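Local atomic coordinates of glucose 1-dehydrogenase (Haloferax mediterranei, PDB entry 2VWP), a protein that catalyses the zinc-dependent oxidation of D-glucose and related aldose sugars, passing the electrons to NADP(+) or, less favourably, to NAD(+). Residues Met243-Glu248 and Val268-Gly273; Ser174-Leu179 and Glu200-Leu205. All blocks are in the same frame, centred on the assembly; numbering follows the deposited sequence.

Contact 1 of 2, residues Met243-Glu248 and Val268-Gly273; sequences MDFIYE and VGALLG. With NDP (NADPH dihydro-nicotinamide-adenine-dinucleotide phosphate), chain B.
Asp244 O accepts from Val268 N and opens a parallel pairing in the Rossmann-type sheet that binds the dinucleotide. Phe245 lays its ring beside Val268, whose CG1 meets CD1 in the ring plane at 3.8 Å, while CZ reaches Ala270 CB; Leu159 and Ala162 of helix 149-165 touch the same ring. Ile246 N gives the next bond to Val268 O, and Ile246 O receives the one after from Ala270 N. Tyr247 has CG anti to its N (chi1 -175°), which carries the ring out to Leu272. There Leu272 CD2 stands over one ring face, 3.7 Å from the centroid, in a CH-pi contact, and Tyr247 OH bonds Thr155. Glu248 N gives a nearly straight bond (172°) to Ala270 O at 2.8 Å. Its side chain, bent at chi2 (-83°), curls round the strand end: OE1 takes Gly273 N at 2.9 Å on its syn side and, weakly, Leu272 N, whereas OE2 accepts from Thr250 N and Gly251 N. One buried carboxylate thus ties together two loops that follow neighbouring strands. The N-H groups converging on it, among them that of Gly273 from the NADP(+) site, would tend to stabilise its negative charge where the chain meets the cofactor.

Contact 2 of 2, residues Ser174-Leu179 and Glu200-Leu205; sequences SSAFVL and ENLYCL. With NDP (NADPH dihydro-nicotinamide-adenine-dinucleotide phosphate), chain B.
Ser174 O is gripped by two successive backbone donors where the loop enters strand 201-205: Glu200 N, at 2.7 Å and in the carbonyl plane on a lone pair, and Asn201 N, at 3.2 Å and tilted from that plane. A water bridges Ser174 OG and Asn201 ND2, accepting from the latter. Onward, bonds alternate between the strands, and Tyr203 N donates to Ala176 O, the same oxygen that lies at the edge of the Tyr203 ring, 3.5 Å from CD1. The two strands and helix 183-194 form a right-handed beta-alpha-beta crossover, the first unit of the Rossmann fold. A chi1 of -174° swings the Phe177 ring to the carbonyl side and across to the second strand: CD1 presses on Tyr203 CB at 3.4 Å, and CE1 and CZ lie against Leu205 CB. Leu179 CD2 sits over the centre of one face of the phenyl ring. Replacing Phe177 with an alanine would probably open a gap between Tyr203 CB and Leu205 CB and strip Leu179 CD2 of its aromatic support. Tyr203 OH bonds Glu241 beyond the pair. At the cofactor end, Leu205 CD2 packs against the adenine, 3.6 Å from NDP C2A.

Contact 2 precedes contact 1 along the chain, and the two are in series, their centres about 10 Å apart. Both belong to one six-stranded parallel sheet, where strands 175-179 and 243-248 are direct neighbours; the four strands therefore run in the order 201-206, 175-179, 243-248, 267-271. The join is made by backbone bonds such as Leu179 N to Tyr247 O, by Asp244 OD2 reaching Ser174 N, and by Met243, whose CE packs on Tyr203 CD1. The strands point their C-terminal ends at the same NADPH, so the cofactor lies across that edge: its adenine meets Leu205 of contact 2 and its nicotinamide end Leu272 of contact 1.

Contact 1 of 2, residues Met243-Glu248 and Val268-Gly273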
loop_
_atom_site.group_PDB
_atom_site.type_symbol
_atom_site.label_atom_id
_atom_site.label_comp_id
_atom_site.label_asym_id
_atom_site.label_seq_id
_atom_site.Cartn_x
_atom_site.Cartn_y
_atom_site.Cartn_z
ATOM N N MET A 243 -13.660 4.894 7.324
ATOM C CA MET A 243 -13.471 3.436 7.281
ATOM C C MET A 243 -11.999 3.061 7.402
ATOM O O MET A 243 -11.194 3.472 6.558
ATOM C CB MET A 243 -14.029 2.879 5.956
ATOM C CG MET A 243 -15.484 3.231 5.662
ATOM S SD MET A 243 -16.644 2.633 6.909
ATOM C CE MET A 243 -18.152 3.324 6.229
ATOM N N ASP A 244 -11.651 2.285 8.432
ATOM C CA ASP A 244 -10.277 1.803 8.630
ATOM C C ASP A 244 -9.824 0.869 7.521
ATOM O O ASP A 244 -8.653 0.912 7.095
ATOM C CB ASP A 244 -10.121 1.085 9.969
ATOM C CG ASP A 244 -10.426 1.981 11.158
ATOM O OD1 ASP A 244 -9.714 2.992 11.335
ATOM O OD2 ASP A 244 -11.348 1.644 11.939
ATOM N N PHE A 245 -10.753 0.028 7.066
ATOM C CA PHE A 245 -10.502 -0.896 5.967
ATOM C C PHE A 245 -11.558 -0.793 4.876
ATOM O O PHE A 245 -12.771 -0.773 5.156
ATOM C CB PHE A 245 -10.386 -2.345 6.475
ATOM C CG PHE A 245 -10.054 -3.337 5.392
ATOM C CD1 PHE A 245 -8.845 -3.255 4.700
ATOM C CD2 PHE A 245 -10.959 -4.336 5.042
ATOM C CE1 PHE A 245 -8.553 -4.148 3.681
ATOM C CE2 PHE A 245 -10.671 -5.233 4.024
ATOM C CZ PHE A 245 -9.470 -5.143 3.342
ATOM N N ILE A 246 -11.080 -0.723 3.636
ATOM C CA ILE A 246 -11.931 -0.737 2.460
ATOM C C ILE A 246 -11.485 -1.870 1.545
ATOM O O ILE A 246 -10.298 -2.015 1.238
ATOM C CB ILE A 246 -11.918 0.607 1.679
ATOM C CG1 ILE A 246 -12.581 1.729 2.497
ATOM C CG2 ILE A 246 -12.649 0.452 0.352
ATOM C CD1 ILE A 246 -12.462 3.121 1.865
ATOM N N TYR A 247 -12.447 -2.692 1.140
ATOM C CA TYR A 247 -12.197 -3.767 0.196
ATOM C C TYR A 247 -12.989 -3.469 -1.050
ATOM O O TYR A 247 -14.217 -3.536 -1.036
ATOM C CB TYR A 247 -12.641 -5.085 0.824
ATOM C CG TYR A 247 -12.350 -6.339 0.030
ATOM C CD1 TYR A 247 -13.157 -6.710 -1.048
ATOM C CD2 TYR A 247 -11.307 -7.200 0.402
ATOM C CE1 TYR A 247 -12.917 -7.883 -1.755
ATOM C CE2 TYR A 247 -11.078 -8.386 -0.298
ATOM C CZ TYR A 247 -11.878 -8.713 -1.368
ATOM O OH TYR A 247 -11.660 -9.883 -2.063
ATOM N N GLU A 248 -12.281 -3.156 -2.136
ATOM C CA GLU A 248 -12.916 -2.796 -3.389
ATOM C C GLU A 248 -13.162 -4.012 -4.285
ATOM O O GLU A 248 -12.224 -4.711 -4.681
ATOM C CB GLU A 248 -12.111 -1.705 -4.106
ATOM C CG GLU A 248 -12.682 -1.297 -5.465
ATOM C CD GLU A 248 -12.272 -2.212 -6.578
ATOM O OE1 GLU A 248 -11.079 -2.563 -6.661
ATOM O OE2 GLU A 248 -13.130 -2.563 -7.411
ATOM N N VAL A 268 -6.213 1.236 5.127
ATOM C CA VAL A 268 -5.776 0.651 3.855
ATOM C C VAL A 268 -6.972 0.251 3.001
ATOM O O VAL A 268 -7.976 -0.280 3.505
ATOM C CB VAL A 268 -4.798 -0.576 4.057
ATOM C CG1 VAL A 268 -5.399 -1.613 5.009
ATOM C CG2 VAL A 268 -4.394 -1.216 2.693
ATOM N N GLY A 269 -6.861 0.534 1.710
ATOM C CA GLY A 269 -7.779 0.005 0.716
ATOM C C GLY A 269 -7.146 -1.181 0.004
ATOM O O GLY A 269 -6.000 -1.100 -0.465
ATOM N N ALA A 270 -7.860 -2.305 -0.021
ATOM C CA ALA A 270 -7.514 -3.392 -0.922
ATOM C C ALA A 270 -8.303 -3.200 -2.196
ATOM O O ALA A 270 -9.509 -3.010 -2.149
ATOM C CB ALA A 270 -7.838 -4.764 -0.291
ATOM N N LEU A 271 -7.615 -3.272 -3.335
ATOM C CA LEU A 271 -8.226 -3.213 -4.644
ATOM C C LEU A 271 -8.195 -4.582 -5.297
ATOM O O LEU A 271 -7.128 -5.206 -5.385
ATOM C CB LEU A 271 -7.498 -2.189 -5.528
ATOM C CG LEU A 271 -7.296 -0.773 -4.957
ATOM C CD1 LEU A 271 -6.547 0.035 -5.985
ATOM C CD2 LEU A 271 -8.617 -0.109 -4.575
ATOM N N LEU A 272 -9.371 -5.042 -5.734
ATOM C CA LEU A 272 -9.541 -6.343 -6.415
ATOM C C LEU A 272 -10.138 -6.187 -7.807
ATOM O O LEU A 272 -10.042 -7.102 -8.645
ATOM C CB LEU A 272 -10.457 -7.281 -5.591
ATOM C CG LEU A 272 -10.006 -7.968 -4.290
ATOM C CD1 LEU A 272 -9.031 -9.104 -4.600
ATOM C CD2 LEU A 272 -9.438 -7.000 -3.221
ATOM N N GLY A 273 -10.756 -5.033 -8.055
ATOM C CA GLY A 273 -11.445 -4.763 -9.328
ATOM C C GLY A 273 -10.543 -4.707 -10.537
ATOM O O GLY A 273 -9.383 -4.276 -10.451
HETATM P PA NDP B . -19.672 -8.468 -9.865
HETATM O O1A NDP B . -20.733 -9.506 -9.828
HETATM O O2A NDP B . -19.717 -7.646 -11.116
HETATM O O5B NDP B . -19.813 -7.516 -8.582
HETATM C C5B NDP B . -19.634 -6.134 -8.709
HETATM C C4B NDP B . -20.786 -5.484 -7.977
HETATM O O4B NDP B . -20.455 -4.129 -7.823
HETATM C C3B NDP B . -22.101 -5.574 -8.756
HETATM O O3B NDP B . -23.092 -6.233 -7.977
HETATM C C2B NDP B . -22.438 -4.123 -9.067
HETATM O O2B NDP B . -23.783 -3.789 -8.818
HETATM C C1B NDP B . -21.591 -3.356 -8.063
HETATM N N9A NDP B . -21.216 -2.030 -8.562
HETATM C C8A NDP B . -20.530 -1.692 -9.710
HETATM N N7A NDP B . -20.428 -0.336 -9.745
HETATM C C5A NDP B . -21.049 0.173 -8.642
HETATM C C6A NDP B . -21.258 1.467 -8.164
HETATM N N6A NDP B . -20.941 2.542 -8.900
HETATM N N1A NDP B . -21.945 1.629 -6.973
HETATM C C2A NDP B . -22.426 0.556 -6.258
HETATM N N3A NDP B . -22.211 -0.708 -6.725
HETATM C C4A NDP B . -21.543 -0.892 -7.893
HETATM O O3 NDP B . -18.235 -9.221 -9.687
HETATM P PN NDP B . -17.636 -10.023 -8.387
HETATM O O1N NDP B . -18.220 -9.591 -7.094
HETATM O O2N NDP B . -17.606 -11.486 -8.651
HETATM O O5D NDP B . -16.141 -9.403 -8.518
HETATM C C5D NDP B . -15.923 -8.029 -8.210
HETATM C C4D NDP B . -14.780 -7.374 -9.001
HETATM O O4D NDP B . -13.556 -7.979 -8.623
HETATM C C3D NDP B . -14.888 -7.473 -10.526
HETATM O O3D NDP B . -14.367 -6.305 -11.143
HETATM C C2D NDP B . -13.973 -8.628 -10.870
HETATM O O2D NDP B . -13.365 -8.467 -12.128
HETATM C C1D NDP B . -12.926 -8.531 -9.764
HETATM N N1N NDP B . -12.339 -9.818 -9.398
HETATM C C2N NDP B . -11.012 -9.792 -9.092
HETATM C C3N NDP B . -10.341 -10.880 -8.556
HETATM C C7N NDP B . -8.865 -10.742 -8.252
HETATM O O7N NDP B . -8.148 -11.906 -7.967
HETATM N N7N NDP B . -8.274 -9.535 -8.252
HETATM C C4N NDP B . -11.077 -12.188 -8.302
HETATM C C5N NDP B . -12.543 -12.097 -8.669
HETATM C C6N NDP B . -13.108 -10.932 -9.191
HETATM P P2B NDP B . -24.941 -3.939 -9.928
HETATM O O1X NDP B . -25.105 -5.387 -10.325
HETATM O O2X NDP B . -24.557 -3.185 -11.185
HETATM O O3X NDP B . -26.146 -3.371 -9.200
#

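Contact 2 of 2, residues Ser174-Leu179 and Glu200-Leu205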
loop_
_atom_site.group_PDB
_atom_site.type_symbol
_atom_site.label_atom_id
_atom_site.label_comp_id
_atom_site.label_asym_id
_atom_site.label_seq_id
_atom_site.Cartn_x
_atom_site.Cartn_y
_atom_site.Cartn_z
ATOM N N SER A 174 -11.609 -0.537 13.475
ATOM C CA SER A 174 -12.928 -0.842 14.011
ATOM C C SER A 174 -13.991 -0.923 12.919
ATOM O O SER A 174 -15.008 -1.587 13.099
ATOM C CB SER A 174 -13.312 0.158 15.106
ATOM O OG SER A 174 -13.579 1.432 14.545
ATOM N N SER A 175 -13.757 -0.262 11.780
ATOM C CA SER A 175 -14.716 -0.270 10.677
ATOM C C SER A 175 -14.197 -0.894 9.379
ATOM O O SER A 175 -13.011 -0.778 9.039
ATOM C CB SER A 175 -15.242 1.143 10.383
ATOM O OG SER A 175 -14.177 2.069 10.240
ATOM N N ALA A 176 -15.105 -1.547 8.651
ATOM C CA ALA A 176 -14.785 -2.080 7.334
ATOM C C ALA A 176 -15.920 -1.850 6.350
ATOM O O ALA A 176 -17.108 -1.952 6.687
ATOM C CB ALA A 176 -14.390 -3.580 7.403
ATOM N N PHE A 177 -15.529 -1.572 5.119
ATOM C CA PHE A 177 -16.452 -1.170 4.075
ATOM C C PHE A 177 -16.132 -1.977 2.814
ATOM O O PHE A 177 -15.062 -1.818 2.213
ATOM C CB PHE A 177 -16.272 0.343 3.856
ATOM C CG PHE A 177 -17.258 0.981 2.893
ATOM C CD1 PHE A 177 -18.487 0.377 2.575
ATOM C CD2 PHE A 177 -16.969 2.238 2.353
ATOM C CE1 PHE A 177 -19.394 0.993 1.712
ATOM C CE2 PHE A 177 -17.873 2.870 1.464
ATOM C CZ PHE A 177 -19.087 2.245 1.158
ATOM N N VAL A 178 -17.043 -2.868 2.432
ATOM C CA VAL A 178 -16.909 -3.604 1.173
ATOM C C VAL A 178 -17.616 -2.848 0.050
ATOM O O VAL A 178 -18.800 -2.546 0.136
ATOM C CB VAL A 178 -17.490 -5.039 1.246
ATOM C CG1 VAL A 178 -17.373 -5.733 -0.127
ATOM C CG2 VAL A 178 -16.793 -5.866 2.327
ATOM N N LEU A 179 -16.894 -2.562 -1.023
ATOM C CA LEU A 179 -17.502 -1.937 -2.161
ATOM C C LEU A 179 -17.878 -3.042 -3.126
ATOM O O LEU A 179 -17.002 -3.719 -3.667
ATOM C CB LEU A 179 -16.537 -0.935 -2.818
ATOM C CG LEU A 179 -15.716 -0.022 -1.913
ATOM C CD1 LEU A 179 -14.878 0.951 -2.746
ATOM C CD2 LEU A 179 -16.605 0.741 -0.966
ATOM N N GLU A 200 -16.084 -3.625 14.463
ATOM C CA GLU A 200 -17.328 -3.260 15.148
ATOM C C GLU A 200 -18.453 -2.914 14.163
ATOM O O GLU A 200 -19.604 -3.296 14.366
ATOM C CB GLU A 200 -17.104 -2.085 16.100
ATOM C CG GLU A 200 -16.175 -2.375 17.263
ATOM C CD GLU A 200 -15.627 -1.108 17.913
ATOM O OE1 GLU A 200 -16.254 -0.025 17.782
ATOM O OE2 GLU A 200 -14.564 -1.200 18.560
ATOM N N ASN A 201 -18.124 -2.178 13.107
ATOM C CA ASN A 201 -19.132 -1.728 12.158
ATOM C C ASN A 201 -18.760 -2.136 10.739
ATOM O O ASN A 201 -17.646 -1.876 10.291
ATOM C CB ASN A 201 -19.318 -0.214 12.252
ATOM C CG ASN A 201 -19.745 0.239 13.648
ATOM O OD1 ASN A 201 -20.794 -0.157 14.148
ATOM N ND2 ASN A 201 -18.913 1.049 14.288
ATOM N N LEU A 202 -19.702 -2.777 10.048
ATOM C CA LEU A 202 -19.498 -3.246 8.671
ATOM C C LEU A 202 -20.455 -2.543 7.709
ATOM O O LEU A 202 -21.612 -2.258 8.048
ATOM C CB LEU A 202 -19.664 -4.773 8.564
ATOM C CG LEU A 202 -18.850 -5.692 9.483
ATOM C CD1 LEU A 202 -19.391 -7.121 9.398
ATOM C CD2 LEU A 202 -17.367 -5.681 9.179
ATOM N N TYR A 203 -19.957 -2.244 6.515
ATOM C CA TYR A 203 -20.736 -1.574 5.481
ATOM C C TYR A 203 -20.477 -2.260 4.150
ATOM O O TYR A 203 -19.389 -2.786 3.918
ATOM C CB TYR A 203 -20.338 -0.091 5.375
ATOM C CG TYR A 203 -20.413 0.675 6.669
ATOM C CD1 TYR A 203 -19.398 0.573 7.627
ATOM C CD2 TYR A 203 -21.501 1.517 6.938
ATOM C CE1 TYR A 203 -19.467 1.278 8.831
ATOM C CE2 TYR A 203 -21.576 2.232 8.137
ATOM C CZ TYR A 203 -20.564 2.111 9.072
ATOM O OH TYR A 203 -20.635 2.815 10.258
ATOM N N CYS A 204 -21.475 -2.255 3.272
ATOM C CA CYS A 204 -21.328 -2.798 1.933
ATOM C C CYS A 204 -22.068 -1.921 0.942
ATOM O O CYS A 204 -23.265 -1.604 1.136
ATOM C CB CYS A 204 -21.830 -4.260 1.850
ATOM S SG CYS A 204 -21.720 -5.013 0.199
ATOM N N LEU A 205 -21.356 -1.552 -0.124
ATOM C CA LEU A 205 -21.863 -0.665 -1.155
ATOM C C LEU A 205 -22.485 -1.427 -2.311
ATOM O O LEU A 205 -21.911 -2.392 -2.821
ATOM C CB LEU A 205 -20.723 0.236 -1.680
ATOM C CG LEU A 205 -21.137 1.354 -2.651
ATOM C CD1 LEU A 205 -21.412 2.614 -1.854
ATOM C CD2 LEU A 205 -20.072 1.602 -3.727
HETATM P PA NDP B . -19.672 -8.468 -9.865
HETATM O O1A NDP B . -20.733 -9.506 -9.828
HETATM O O2A NDP B . -19.717 -7.646 -11.116
HETATM O O5B NDP B . -19.813 -7.516 -8.582
HETATM C C5B NDP B . -19.634 -6.134 -8.709
HETATM C C4B NDP B . -20.786 -5.484 -7.977
HETATM O O4B NDP B . -20.455 -4.129 -7.823
HETATM C C3B NDP B . -22.101 -5.574 -8.756
HETATM O O3B NDP B . -23.092 -6.233 -7.977
HETATM C C2B NDP B . -22.438 -4.123 -9.067
HETATM O O2B NDP B . -23.783 -3.789 -8.818
HETATM C C1B NDP B . -21.591 -3.356 -8.063
HETATM N N9A NDP B . -21.216 -2.030 -8.562
HETATM C C8A NDP B . -20.530 -1.692 -9.710
HETATM N N7A NDP B . -20.428 -0.336 -9.745
HETATM C C5A NDP B . -21.049 0.173 -8.642
HETATM C C6A NDP B . -21.258 1.467 -8.164
HETATM N N6A NDP B . -20.941 2.542 -8.900
HETATM N N1A NDP B . -21.945 1.629 -6.973
HETATM C C2A NDP B . -22.426 0.556 -6.258
HETATM N N3A NDP B . -22.211 -0.708 -6.725
HETATM C C4A NDP B . -21.543 -0.892 -7.893
HETATM O O3 NDP B . -18.235 -9.221 -9.687
HETATM P PN NDP B . -17.636 -10.023 -8.387
HETATM O O1N NDP B . -18.220 -9.591 -7.094
HETATM O O2N NDP B . -17.606 -11.486 -8.651
HETATM O O5D NDP B . -16.141 -9.403 -8.518
HETATM C C5D NDP B . -15.923 -8.029 -8.210
HETATM C C4D NDP B . -14.780 -7.374 -9.001
HETATM O O4D NDP B . -13.556 -7.979 -8.623
HETATM C C3D NDP B . -14.888 -7.473 -10.526
HETATM O O3D NDP B . -14.367 -6.305 -11.143
HETATM C C2D NDP B . -13.973 -8.628 -10.870
HETATM O O2D NDP B . -13.365 -8.467 -12.128
HETATM C C1D NDP B . -12.926 -8.531 -9.764
HETATM N N1N NDP B . -12.339 -9.818 -9.398
HETATM C C2N NDP B . -11.012 -9.792 -9.092
HETATM C C3N NDP B . -10.341 -10.880 -8.556
HETATM C C7N NDP B . -8.865 -10.742 -8.252
HETATM O O7N NDP B . -8.148 -11.906 -7.967
HETATM N N7N NDP B . -8.274 -9.535 -8.252
HETATM C C4N NDP B . -11.077 -12.188 -8.302
HETATM C C5N NDP B . -12.543 -12.097 -8.669
HETATM C C6N NDP B . -13.108 -10.932 -9.191
HETATM P P2B NDP B . -24.941 -3.939 -9.928
HETATM O O1X NDP B . -25.105 -5.387 -10.325
HETATM O O2X NDP B . -24.557 -3.185 -11.185
HETATM O O3X NDP B . -26.146 -3.371 -9.200
HETATM O O HOH W 1 -16.246 1.923 14.046
#